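Local coordinates for inosine-uridine preferring nucleoside hydrolase family protein (Bacillus anthracis, PDB 2C40) that belongs to the inosine-uridine preferring nucleoside hydrolase family and binds calcium and alpha-d-ribofuranose in its pocket, at residues Ala105-Ile110 / Leu135-Ile140; Glu111-Thr116 / Pro139-Lys144. All coordinates share one frame; numbering follows the deposited sequence.

Contact 1. Residues Ala105-Ile110 / Leu135-Ile140; sequences AHHHLI and LYEAPI
The carboxylate of Glu137 faces the rings of His106 and His107, one oxygen toward each. A hydrogen bond joins His107 NE2 to Glu137 OE1, 2.9 Å long and bent to 140° at the hydrogen. The acceptor lies close to the plane of the ring and receives the bond on its syn lone pair, while the carboxylate stands steeply to the imidazole, the planes 79° apart. The hydrogen bond holds this oxygen of Glu137 at the rim of the His107 ring. Glu137 OE2 meets the edge of the other ring, 3.2 Å from His106 CE1. His106 reaches it with CG wedged between the backbone N and the carbonyl carbon (chi1 64°), and its ring is partly covered on one face by His107 CD2.

The apolar part is small. Ile110 brings CD1 to within 3.7 Å of Ala138 CB, and CG1 and CG2 of the same side chain lie little farther from that methyl, just where helix 129-137 ends.

This surface contact joins helix 105-115 to the C-terminal end of helix 129-137; deeper in, Leu109 packs on Ala134 and on Leu122 and Phe124 of strand 120-124.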
ATOM      1  N   ALA A 105     -13.932  10.525 -21.814  1.00 41.53           N
ATOM      2  CA  ALA A 105     -12.678  10.155 -22.472  1.00 41.55           C
ATOM      3  C   ALA A 105     -12.780   9.843 -23.978  1.00 41.36           C
ATOM      4  O   ALA A 105     -11.957  10.304 -24.747  1.00 41.51           O
ATOM      5  CB  ALA A 105     -12.035   8.957 -21.734  1.00 41.46           C
ATOM      6  N   HIS A 106     -13.779   9.075 -24.404  1.00 41.28           N
ATOM      7  CA  HIS A 106     -13.878   8.710 -25.831  1.00 41.73           C
ATOM      8  C   HIS A 106     -14.144   9.907 -26.733  1.00 42.37           C
ATOM      9  O   HIS A 106     -13.585   9.980 -27.819  1.00 43.03           O
ATOM     10  CB  HIS A 106     -14.891   7.599 -26.077  1.00 41.64           C
ATOM     11  CG  HIS A 106     -16.313   7.963 -25.742  1.00 40.30           C
ATOM     12  ND1 HIS A 106     -17.334   7.909 -26.672  1.00 40.63           N
ATOM     13  CD2 HIS A 106     -16.887   8.346 -24.586  1.00 37.03           C
ATOM     14  CE1 HIS A 106     -18.473   8.250 -26.095  1.00 38.13           C
ATOM     15  NE2 HIS A 106     -18.225   8.523 -24.829  1.00 36.98           N
ATOM     16  N   HIS A 107     -14.978  10.839 -26.254  1.00 42.49           N
ATOM     17  CA  HIS A 107     -15.221  12.094 -26.920  1.00 42.68           C
ATOM     18  C   HIS A 107     -14.034  13.036 -26.854  1.00 41.86           C
ATOM     19  O   HIS A 107     -13.684  13.680 -27.839  1.00 41.36           O
ATOM     20  CB  HIS A 107     -16.445  12.776 -26.317  1.00 43.25           C
ATOM     21  CG  HIS A 107     -17.744  12.172 -26.745  1.00 42.65           C
ATOM     22  ND1 HIS A 107     -18.952  12.596 -26.246  1.00 42.82           N
ATOM     23  CD2 HIS A 107     -18.027  11.172 -27.609  1.00 44.03           C
ATOM     24  CE1 HIS A 107     -19.929  11.922 -26.821  1.00 41.98           C
ATOM     25  NE2 HIS A 107     -19.395  11.041 -27.643  1.00 42.52           N
ATOM     26  N   HIS A 108     -13.413  13.088 -25.693  1.00 41.78           N
ATOM     27  CA  HIS A 108     -12.180  13.843 -25.512  1.00 41.48           C
ATOM     28  C   HIS A 108     -11.100  13.392 -26.509  1.00 41.64           C
ATOM     29  O   HIS A 108     -10.397  14.202 -27.114  1.00 40.33           O
ATOM     30  CB  HIS A 108     -11.719  13.654 -24.068  1.00 40.49           C
ATOM     31  CG  HIS A 108     -10.485  14.404 -23.715  1.00 39.78           C
ATOM     32  ND1 HIS A 108      -9.299  13.771 -23.363  1.00 40.53           N
ATOM     33  CD2 HIS A 108     -10.246  15.731 -23.637  1.00 38.61           C
ATOM     34  CE1 HIS A 108      -8.389  14.686 -23.083  1.00 38.86           C
ATOM     35  NE2 HIS A 108      -8.930  15.885 -23.260  1.00 39.59           N
ATOM     36  N   LEU A 109     -10.964  12.086 -26.649  1.00 42.48           N
ATOM     37  CA  LEU A 109      -9.985  11.514 -27.548  1.00 43.71           C
ATOM     38  C   LEU A 109     -10.239  11.979 -28.996  1.00 43.50           C
ATOM     39  O   LEU A 109      -9.323  12.436 -29.682  1.00 43.40           O
ATOM     40  CB  LEU A 109     -10.025   9.993 -27.407  1.00 44.36           C
ATOM     41  CG  LEU A 109      -9.338   9.049 -28.401  1.00 45.57           C
ATOM     42  CD1 LEU A 109      -7.950   9.446 -28.656  1.00 46.96           C
ATOM     43  CD2 LEU A 109      -9.376   7.675 -27.758  1.00 45.53           C
ATOM     44  N   ILE A 110     -11.494  11.899 -29.433  1.00 43.27           N
ATOM     45  CA  ILE A 110     -11.890  12.325 -30.787  1.00 42.83           C
ATOM     46  C   ILE A 110     -11.523  13.780 -31.024  1.00 43.03           C
ATOM     47  O   ILE A 110     -10.883  14.114 -32.036  1.00 42.81           O
ATOM     48  CB  ILE A 110     -13.436  12.090 -31.039  1.00 42.33           C
ATOM     49  CG1 ILE A 110     -13.755  10.590 -31.095  1.00 42.77           C
ATOM     50  CG2 ILE A 110     -13.934  12.754 -32.321  1.00 42.24           C
ATOM     51  CD1 ILE A 110     -15.252  10.246 -31.033  1.00 42.15           C
ATOM     52  N   LEU A 135     -13.797   5.083 -32.169  1.00 41.76           N
ATOM     53  CA  LEU A 135     -13.817   4.582 -33.542  1.00 42.17           C
ATOM     54  C   LEU A 135     -15.215   4.300 -34.057  1.00 42.90           C
ATOM     55  O   LEU A 135     -15.558   4.615 -35.206  1.00 42.41           O
ATOM     56  CB  LEU A 135     -12.984   3.316 -33.611  1.00 42.08           C
ATOM     57  CG  LEU A 135     -11.481   3.563 -33.406  1.00 42.28           C
ATOM     58  CD1 LEU A 135     -10.827   2.258 -33.053  1.00 43.05           C
ATOM     59  CD2 LEU A 135     -10.849   4.173 -34.686  1.00 44.07           C
ATOM     60  N   TYR A 136     -16.047   3.746 -33.195  1.00 44.19           N
ATOM     61  CA  TYR A 136     -17.427   3.466 -33.582  1.00 44.85           C
ATOM     62  C   TYR A 136     -18.171   4.766 -33.961  1.00 44.29           C
ATOM     63  O   TYR A 136     -18.829   4.830 -34.977  1.00 43.33           O
ATOM     64  CB  TYR A 136     -18.143   2.664 -32.503  1.00 45.83           C
ATOM     65  CG  TYR A 136     -19.573   2.506 -32.851  1.00 49.37           C
ATOM     66  CD1 TYR A 136     -20.563   3.240 -32.155  1.00 50.51           C
ATOM     67  CD2 TYR A 136     -19.967   1.708 -33.934  1.00 50.93           C
ATOM     68  CE1 TYR A 136     -21.902   3.137 -32.496  1.00 51.11           C
ATOM     69  CE2 TYR A 136     -21.336   1.603 -34.277  1.00 51.32           C
ATOM     70  CZ  TYR A 136     -22.289   2.321 -33.544  1.00 50.22           C
ATOM     71  OH  TYR A 136     -23.650   2.276 -33.861  1.00 53.72           O
ATOM     72  N   GLU A 137     -17.991   5.810 -33.168  1.00 44.36           N
ATOM     73  CA  GLU A 137     -18.687   7.074 -33.395  1.00 44.37           C
ATOM     74  C   GLU A 137     -18.056   7.961 -34.460  1.00 43.64           C
ATOM     75  O   GLU A 137     -18.755   8.646 -35.212  1.00 43.28           O
ATOM     76  CB  GLU A 137     -18.761   7.847 -32.099  1.00 45.44           C
ATOM     77  CG  GLU A 137     -19.584   7.112 -31.091  1.00 47.75           C
ATOM     78  CD  GLU A 137     -19.681   7.807 -29.761  1.00 50.56           C
ATOM     79  OE1 GLU A 137     -19.605   9.058 -29.738  1.00 53.92           O
ATOM     80  OE2 GLU A 137     -19.883   7.090 -28.745  1.00 53.14           O
ATOM     81  N   ALA A 138     -16.734   7.949 -34.525  1.00 43.33           N
ATOM     82  CA  ALA A 138     -15.989   8.811 -35.441  1.00 42.95           C
ATOM     83  C   ALA A 138     -14.820   8.060 -36.075  1.00 42.61           C
ATOM     84  O   ALA A 138     -13.670   8.285 -35.727  1.00 42.59           O
ATOM     85  CB  ALA A 138     -15.481  10.038 -34.704  1.00 42.77           C
ATOM     86  N   PRO A 139     -15.101   7.155 -37.009  1.00 42.51           N
ATOM     87  CA  PRO A 139     -13.984   6.429 -37.636  1.00 42.69           C
ATOM     88  C   PRO A 139     -12.963   7.277 -38.452  1.00 42.74           C
ATOM     89  O   PRO A 139     -11.836   6.790 -38.726  1.00 42.55           O
ATOM     90  CB  PRO A 139     -14.675   5.420 -38.558  1.00 43.29           C
ATOM     91  CG  PRO A 139     -16.076   5.898 -38.724  1.00 43.15           C
ATOM     92  CD  PRO A 139     -16.414   6.767 -37.547  1.00 42.69           C
ATOM     93  N   ILE A 140     -13.333   8.512 -38.820  1.00 42.08           N
ATOM     94  CA  ILE A 140     -12.396   9.474 -39.442  1.00 42.23           C
ATOM     95  C   ILE A 140     -11.067   9.577 -38.666  1.00 42.39           C
ATOM     96  O   ILE A 140     -10.018   9.873 -39.217  1.00 42.64           O
ATOM     97  CB  ILE A 140     -13.036  10.904 -39.512  1.00 42.27           C
ATOM     98  CG1 ILE A 140     -12.188  11.848 -40.355  1.00 42.34           C
ATOM     99  CG2 ILE A 140     -13.341  11.463 -38.074  1.00 41.61           C
ATOM    100  CD1 ILE A 140     -12.748  13.220 -40.476  1.00 41.47           C
TER

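Contact 2. Residues Glu111-Thr116 / Pro139-Lys144; sequences ETLLQT and PIIENK
Leu113 and Leu114 close on Ile141 from helix 105-115, meeting different parts of its longer branch. Leu113 CD1 presses on Ile141 CG1 at 3.5 Å, whereas Leu114 CG sits 3.7 Å from Ile141 CD1, at the end of that branch. In both pairs the side chains cross at about a right angle. Leu113 and Ile141 are buried, and Leu113 also rests on Thr120 and Leu122 of strand 120-124. Toward the surface, Leu114 CD2 spreads between two further neighbours, lying 4.0 Å from Ile140 CG2 and equally near the aliphatic CG of Lys144.

The residues 139-144 form a short 3-10 helix that leads from helix 129-137 into strand 145-151, whereas Thr116 leaves helix 105-115 on the way to strand 120-124. The contact thus lies where two successive alpha-beta connections of the mixed central sheet come together, and a backbone hydrogen bond between Lys144 and Thr120 ties the first residue of strand 120-124 to the residue just before strand 145-151.

At the polar edge, Lys144 curls over the end of helix 105-115, its chain bent at chi2, chi3 and chi4 (-59°, -77° and -82°), which turns the ammonium back to carbonyl oxygens at and just beyond the end of the helix. Lys144 NZ donates 2.6 Å to Thr116 O, from a position tilted out of that carbonyl's plane. A longer bond of 3.2 Å runs from Lys144 NZ to Leu113 O, in the carbonyl plane and on a lone pair. The positive charge would be expected to suit this C-terminal helix end, where the carbonyl oxygens gather.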
ATOM      1  N   GLU A 111     -11.933  14.648 -30.098  1.00 43.25           N
ATOM      2  CA  GLU A 111     -11.778  16.102 -30.265  1.00 43.38           C
ATOM      3  C   GLU A 111     -10.291  16.487 -30.222  1.00 42.92           C
ATOM      4  O   GLU A 111      -9.865  17.335 -30.993  1.00 41.51           O
ATOM      5  CB  GLU A 111     -12.554  16.885 -29.205  1.00 43.30           C
ATOM      6  CG  GLU A 111     -14.046  17.029 -29.471  1.00 44.40           C
ATOM      7  N   THR A 112      -9.517  15.851 -29.341  1.00 42.70           N
ATOM      8  CA  THR A 112      -8.078  16.080 -29.288  1.00 42.96           C
ATOM      9  C   THR A 112      -7.430  15.664 -30.608  1.00 43.39           C
ATOM     10  O   THR A 112      -6.691  16.414 -31.207  1.00 42.88           O
ATOM     11  CB  THR A 112      -7.368  15.271 -28.172  1.00 43.26           C
ATOM     12  OG1 THR A 112      -8.022  15.489 -26.935  1.00 40.73           O
ATOM     13  CG2 THR A 112      -5.906  15.681 -28.058  1.00 42.79           C
ATOM     14  N   LEU A 113      -7.728  14.455 -31.054  1.00 44.10           N
ATOM     15  CA  LEU A 113      -7.084  13.925 -32.240  1.00 44.39           C
ATOM     16  C   LEU A 113      -7.392  14.807 -33.424  1.00 44.50           C
ATOM     17  O   LEU A 113      -6.493  15.171 -34.177  1.00 44.51           O
ATOM     18  CB  LEU A 113      -7.514  12.491 -32.537  1.00 44.40           C
ATOM     19  CG  LEU A 113      -6.834  11.269 -31.898  1.00 45.73           C
ATOM     20  CD1 LEU A 113      -7.084  10.050 -32.754  1.00 46.29           C
ATOM     21  CD2 LEU A 113      -5.383  11.422 -31.726  1.00 45.02           C
ATOM     22  N   LEU A 114      -8.658  15.170 -33.583  1.00 45.04           N
ATOM     23  CA  LEU A 114      -9.041  16.005 -34.716  1.00 44.80           C
ATOM     24  C   LEU A 114      -8.577  17.457 -34.588  1.00 44.27           C
ATOM     25  O   LEU A 114      -8.348  18.098 -35.582  1.00 44.61           O
ATOM     26  CB  LEU A 114     -10.556  15.931 -35.002  1.00 45.79           C
ATOM     27  CG  LEU A 114     -11.233  14.583 -35.337  1.00 45.78           C
ATOM     28  CD1 LEU A 114     -12.725  14.818 -35.597  1.00 46.28           C
ATOM     29  CD2 LEU A 114     -10.561  13.921 -36.530  1.00 45.76           C
ATOM     30  N   GLN A 115      -8.421  17.973 -33.383  1.00 44.17           N
ATOM     31  CA  GLN A 115      -7.944  19.341 -33.212  1.00 44.37           C
ATOM     32  C   GLN A 115      -6.419  19.491 -33.379  1.00 44.61           C
ATOM     33  O   GLN A 115      -5.976  20.534 -33.789  1.00 45.22           O
ATOM     34  CB  GLN A 115      -8.411  19.906 -31.870  1.00 43.96           C
ATOM     35  N   THR A 116      -5.624  18.450 -33.122  1.00 44.98           N
ATOM     36  CA  THR A 116      -4.171  18.518 -33.346  1.00 45.21           C
ATOM     37  C   THR A 116      -3.860  18.247 -34.817  1.00 45.31           C
ATOM     38  O   THR A 116      -4.328  17.240 -35.370  1.00 45.46           O
ATOM     39  CB  THR A 116      -3.372  17.504 -32.509  1.00 45.58           C
ATOM     40  OG1 THR A 116      -3.490  16.207 -33.096  1.00 48.25           O
ATOM     41  CG2 THR A 116      -3.826  17.472 -31.058  1.00 45.42           C
ATOM     42  N   PRO A 139     -15.101   7.155 -37.009  1.00 42.51           N
ATOM     43  CA  PRO A 139     -13.984   6.429 -37.636  1.00 42.69           C
ATOM     44  C   PRO A 139     -12.963   7.277 -38.452  1.00 42.74           C
ATOM     45  O   PRO A 139     -11.836   6.790 -38.726  1.00 42.55           O
ATOM     46  CB  PRO A 139     -14.675   5.420 -38.558  1.00 43.29           C
ATOM     47  CG  PRO A 139     -16.076   5.898 -38.724  1.00 43.15           C
ATOM     48  CD  PRO A 139     -16.414   6.767 -37.547  1.00 42.69           C
ATOM     49  N   ILE A 140     -13.333   8.512 -38.820  1.00 42.08           N
ATOM     50  CA  ILE A 140     -12.396   9.474 -39.442  1.00 42.23           C
ATOM     51  C   ILE A 140     -11.067   9.577 -38.666  1.00 42.39           C
ATOM     52  O   ILE A 140     -10.018   9.873 -39.217  1.00 42.64           O
ATOM     53  CB  ILE A 140     -13.036  10.904 -39.512  1.00 42.27           C
ATOM     54  CG1 ILE A 140     -12.188  11.848 -40.355  1.00 42.34           C
ATOM     55  CG2 ILE A 140     -13.341  11.463 -38.074  1.00 41.61           C
ATOM     56  CD1 ILE A 140     -12.748  13.220 -40.476  1.00 41.47           C
ATOM     57  N   ILE A 141     -11.143   9.310 -37.384  1.00 42.41           N
ATOM     58  CA  ILE A 141     -10.020   9.364 -36.471  1.00 43.54           C
ATOM     59  C   ILE A 141      -8.833   8.432 -36.853  1.00 43.65           C
ATOM     60  O   ILE A 141      -7.667   8.721 -36.556  1.00 43.25           O
ATOM     61  CB  ILE A 141     -10.587   9.042 -35.068  1.00 43.88           C
ATOM     62  CG1 ILE A 141     -10.347  10.189 -34.125  1.00 45.54           C
ATOM     63  CG2 ILE A 141     -10.278   7.629 -34.566  1.00 45.07           C
ATOM     64  CD1 ILE A 141     -11.507  11.093 -34.103  1.00 45.68           C
ATOM     65  N   GLU A 142      -9.120   7.350 -37.570  1.00 43.69           N
ATOM     66  CA  GLU A 142      -8.045   6.568 -38.188  1.00 44.65           C
ATOM     67  C   GLU A 142      -7.042   7.465 -38.925  1.00 44.37           C
ATOM     68  O   GLU A 142      -5.849   7.219 -38.880  1.00 45.26           O
ATOM     69  CB  GLU A 142      -8.605   5.580 -39.203  1.00 45.33           C
ATOM     70  CG  GLU A 142      -9.378   4.458 -38.549  1.00 47.80           C
ATOM     71  CD  GLU A 142      -9.929   3.478 -39.570  1.00 49.30           C
ATOM     72  OE1 GLU A 142      -9.916   3.780 -40.789  1.00 48.36           O
ATOM     73  OE2 GLU A 142     -10.384   2.403 -39.129  1.00 51.95           O
ATOM     74  N   ASN A 143      -7.542   8.508 -39.586  1.00 43.80           N
ATOM     75  CA  ASN A 143      -6.711   9.461 -40.315  1.00 43.94           C
ATOM     76  C   ASN A 143      -5.754  10.246 -39.446  1.00 43.74           C
ATOM     77  O   ASN A 143      -4.757  10.749 -39.953  1.00 43.63           O
ATOM     78  CB  ASN A 143      -7.574  10.498 -41.038  1.00 43.37           C
ATOM     79  CG  ASN A 143      -8.502   9.880 -42.054  1.00 45.42           C
ATOM     80  OD1 ASN A 143      -8.349   8.706 -42.400  1.00 48.34           O
ATOM     81  ND2 ASN A 143      -9.465  10.672 -42.555  1.00 44.04           N
ATOM     82  N   LYS A 144      -6.063  10.396 -38.160  1.00 43.65           N
ATOM     83  CA  LYS A 144      -5.193  11.136 -37.241  1.00 43.19           C
ATOM     84  C   LYS A 144      -4.348  10.260 -36.303  1.00 42.98           C
ATOM     85  O   LYS A 144      -3.632  10.779 -35.434  1.00 42.71           O
ATOM     86  CB  LYS A 144      -6.025  12.124 -36.425  1.00 43.79           C
ATOM     87  CG  LYS A 144      -6.738  13.170 -37.275  1.00 45.07           C
ATOM     88  CD  LYS A 144      -5.824  14.042 -38.139  1.00 46.55           C
ATOM     89  CE  LYS A 144      -5.132  15.109 -37.328  1.00 49.04           C
ATOM     90  NZ  LYS A 144      -6.015  16.295 -37.100  1.00 49.62           N
TER

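Contacts 1 and 2 follow each other along one seam, their centres about 8 Å apart. Both take their first segment from helix 105-115, contact 1 from its start and contact 2 from its last residues and the one that follows. On the other side the chain runs from the end of helix 129-137 into the short 3-10 helix before strand 145-151, with Pro139 and Ile140 common to both. Ile141 bridges them: its CD1 packs 3.4 Å from Ile110 CG2, and its CG2 lies against Leu135 CD2. Strands 120-124 and 145-151, which follow the two helices, are neighbours in the parallel part of the sheet, and the seam holds the two helices side by side against it.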